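AA10A (Thermobifida fusca, PDB 5UIZ) is a copper-dependent lytic polysaccharide monooxygenase of family AA10 that probably cleaves cellulose oxidatively. Local coordinates at residues 133-138 against 186-191. Residues are numbered along the deposited sequence; the frame is centred on the assembly and turned at random.
Sequences TFTIHL and QFTVHA
Phe134 and Val189 form one rung of an antiparallel β ladder joining strands 133-140 and 184-190 in the three-stranded sheet of the immunoglobulin-like β-sandwich known for AA10 enzymes. The axes of the two short strand segments approach to 4.6 Å with their directions 148° apart. Two hydrogen-bonded pairs carry the backbone link. In the first, Val189 N reaches Phe134 O at 2.8 Å, an almost straight bond (170° at the hydrogen), and Phe134 N returns to Val189 O; in the second, Ile136 and Phe187 exchange bonds likewise, Phe187 N to Ile136 O being the longest at 3.2 Å.

Apolar contacts occupy the inner face, where Phe134 and Ile136 reach Val200 of strand 198-206 in the facing sheet, and Ile136 and Phe187 both touch Val151. Evidence for CH-pi packing is clear twice. Val189 CG2 sits over one face of the Phe134 ring, 3.6 Å from its centroid, while Ala191 CB lies at the ring's edge. With chi1 of 62°, Phe134 places CG between its backbone N and carbonyl carbon, swinging the ring back toward strand 184-190 and beneath that methyl. Ile136 CB lies over one face of the Phe187 ring, offset toward the rim, 4.2 Å from the centroid, the two side chains running alongside each other. With an alanine in place of Phe134, Val189 CG2 would probably lie over a gap, and Ala191 CB and Val200 would lose their aromatic neighbour.

The other face is polar and largely exposed. Thr133 and Thr188 bring their CG2 methyls together at 3.5 Å; farther along, His137 NE2 is hydrogen-bonded to Asn184 OD1. At the opposite end, Thr133 OG1 lies in the plane of the His190 ring, at its edge, hydrogen-bonded to ND1 at 2.8 Å.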
loop_
_atom_site.group_PDB
_atom_site.type_symbol
_atom_site.label_atom_id
_atom_site.label_comp_id
_atom_site.label_asym_id
_atom_site.label_seq_id
_atom_site.Cartn_x
_atom_site.Cartn_y
_atom_site.Cartn_z
ATOM N N THR A 133 -10.640 -9.083 -11.350
ATOM C CA THR A 133 -10.517 -10.060 -10.284
ATOM C C THR A 133 -9.043 -10.338 -10.171
ATOM O O THR A 133 -8.434 -10.656 -11.167
ATOM C CB THR A 133 -11.329 -11.308 -10.631
ATOM O OG1 THR A 133 -12.714 -10.923 -10.591
ATOM C CG2 THR A 133 -11.074 -12.421 -9.663
ATOM N N PHE A 134 -8.475 -10.141 -8.977
ATOM C CA PHE A 134 -7.040 -10.324 -8.771
ATOM C C PHE A 134 -6.800 -10.836 -7.377
ATOM O O PHE A 134 -7.712 -10.799 -6.514
ATOM C CB PHE A 134 -6.253 -9.030 -9.045
ATOM C CG PHE A 134 -6.609 -7.884 -8.137
ATOM C CD1 PHE A 134 -7.693 -7.065 -8.420
ATOM C CD2 PHE A 134 -5.864 -7.629 -7.009
ATOM C CE1 PHE A 134 -8.046 -6.030 -7.578
ATOM C CE2 PHE A 134 -6.219 -6.591 -6.154
ATOM C CZ PHE A 134 -7.314 -5.792 -6.438
ATOM N N THR A 135 -5.588 -11.343 -7.182
ATOM C CA THR A 135 -5.142 -11.914 -5.903
ATOM C C THR A 135 -4.230 -10.959 -5.132
ATOM O O THR A 135 -3.287 -10.377 -5.650
ATOM C CB THR A 135 -4.425 -13.289 -6.125
ATOM O OG1 THR A 135 -5.357 -14.210 -6.730
ATOM C CG2 THR A 135 -3.918 -13.888 -4.807
ATOM N N ILE A 136 -4.519 -10.824 -3.854
ATOM C CA ILE A 136 -3.658 -10.126 -2.956
ATOM C C ILE A 136 -2.799 -11.141 -2.253
ATOM O O ILE A 136 -3.319 -12.043 -1.601
ATOM C CB ILE A 136 -4.451 -9.352 -1.928
ATOM C CG1 ILE A 136 -5.403 -8.373 -2.661
ATOM C CG2 ILE A 136 -3.501 -8.704 -0.927
ATOM C CD1 ILE A 136 -5.374 -6.915 -2.244
ATOM N N HIS A 137 -1.482 -10.975 -2.365
ATOM C CA HIS A 137 -0.522 -11.825 -1.657
ATOM C C HIS A 137 0.273 -10.961 -0.631
ATOM O O HIS A 137 1.018 -10.015 -0.977
ATOM C CB HIS A 137 0.363 -12.507 -2.693
ATOM C CG HIS A 137 1.518 -13.222 -2.124
ATOM N ND1 HIS A 137 2.651 -13.470 -2.860
ATOM C CD2 HIS A 137 1.734 -13.735 -0.887
ATOM C CE1 HIS A 137 3.510 -14.125 -2.101
ATOM N NE2 HIS A 137 2.994 -14.266 -0.890
ATOM N N LEU A 138 0.072 -11.305 0.619
ATOM C CA LEU A 138 0.691 -10.664 1.731
ATOM C C LEU A 138 1.784 -11.593 2.187
ATOM O O LEU A 138 1.613 -12.820 2.211
ATOM C CB LEU A 138 -0.334 -10.467 2.872
ATOM C CG LEU A 138 0.252 -9.617 4.026
ATOM C CD1 LEU A 138 -0.194 -8.175 3.808
ATOM C CD2 LEU A 138 -0.068 -10.060 5.438
ATOM N N GLN A 186 -2.927 -15.265 1.110
ATOM C CA GLN A 186 -3.485 -14.757 -0.132
ATOM C C GLN A 186 -4.951 -15.027 -0.280
ATOM O O GLN A 186 -5.443 -15.989 0.266
ATOM C CB GLN A 186 -2.731 -15.302 -1.325
ATOM C CG GLN A 186 -2.914 -16.784 -1.561
ATOM C CD GLN A 186 -2.202 -17.222 -2.800
ATOM O OE1 GLN A 186 -1.138 -16.707 -3.085
ATOM N NE2 GLN A 186 -2.774 -18.197 -3.540
ATOM N N PHE A 187 -5.617 -14.139 -1.006
ATOM C CA PHE A 187 -7.070 -14.189 -1.242
ATOM C C PHE A 187 -7.394 -13.343 -2.479
ATOM O O PHE A 187 -6.654 -12.439 -2.820
ATOM C CB PHE A 187 -7.857 -13.688 -0.037
ATOM C CG PHE A 187 -7.466 -12.310 0.428
ATOM C CD1 PHE A 187 -8.102 -11.193 -0.078
ATOM C CD2 PHE A 187 -6.482 -12.138 1.373
ATOM C CE1 PHE A 187 -7.745 -9.926 0.352
ATOM C CE2 PHE A 187 -6.107 -10.890 1.781
ATOM C CZ PHE A 187 -6.744 -9.775 1.251
ATOM N N THR A 188 -8.483 -13.666 -3.126
ATOM C CA THR A 188 -8.887 -13.094 -4.394
ATOM C C THR A 188 -10.001 -12.083 -4.145
ATOM O O THR A 188 -10.880 -12.312 -3.334
ATOM C CB THR A 188 -9.395 -14.213 -5.334
ATOM O OG1 THR A 188 -8.429 -15.268 -5.359
ATOM C CG2 THR A 188 -9.611 -13.705 -6.740
ATOM N N VAL A 189 -9.927 -10.938 -4.815
ATOM C CA VAL A 189 -10.882 -9.876 -4.617
ATOM C C VAL A 189 -11.372 -9.523 -6.015
ATOM O O VAL A 189 -10.721 -9.811 -6.997
ATOM C CB VAL A 189 -10.265 -8.662 -3.934
ATOM C CG1 VAL A 189 -9.461 -9.054 -2.711
ATOM C CG2 VAL A 189 -9.408 -7.871 -4.883
ATOM N N HIS A 190 -12.523 -8.889 -6.076
ATOM C CA HIS A 190 -13.055 -8.427 -7.306
ATOM C C HIS A 190 -13.322 -6.967 -7.156
ATOM O O HIS A 190 -13.993 -6.556 -6.193
ATOM C CB HIS A 190 -14.358 -9.164 -7.666
ATOM C CG HIS A 190 -14.978 -8.614 -8.890
ATOM N ND1 HIS A 190 -14.416 -8.796 -10.138
ATOM C CD2 HIS A 190 -16.007 -7.760 -9.058
ATOM C CE1 HIS A 190 -15.132 -8.155 -11.039
ATOM N NE2 HIS A 190 -16.076 -7.480 -10.406
ATOM N N ALA A 191 -12.814 -6.174 -8.105
ATOM C CA ALA A 191 -13.035 -4.714 -8.073
ATOM C C ALA A 191 -13.816 -4.309 -9.298
ATOM O O ALA A 191 -13.233 -4.169 -10.375
ATOM C CB ALA A 191 -11.722 -3.963 -8.040
#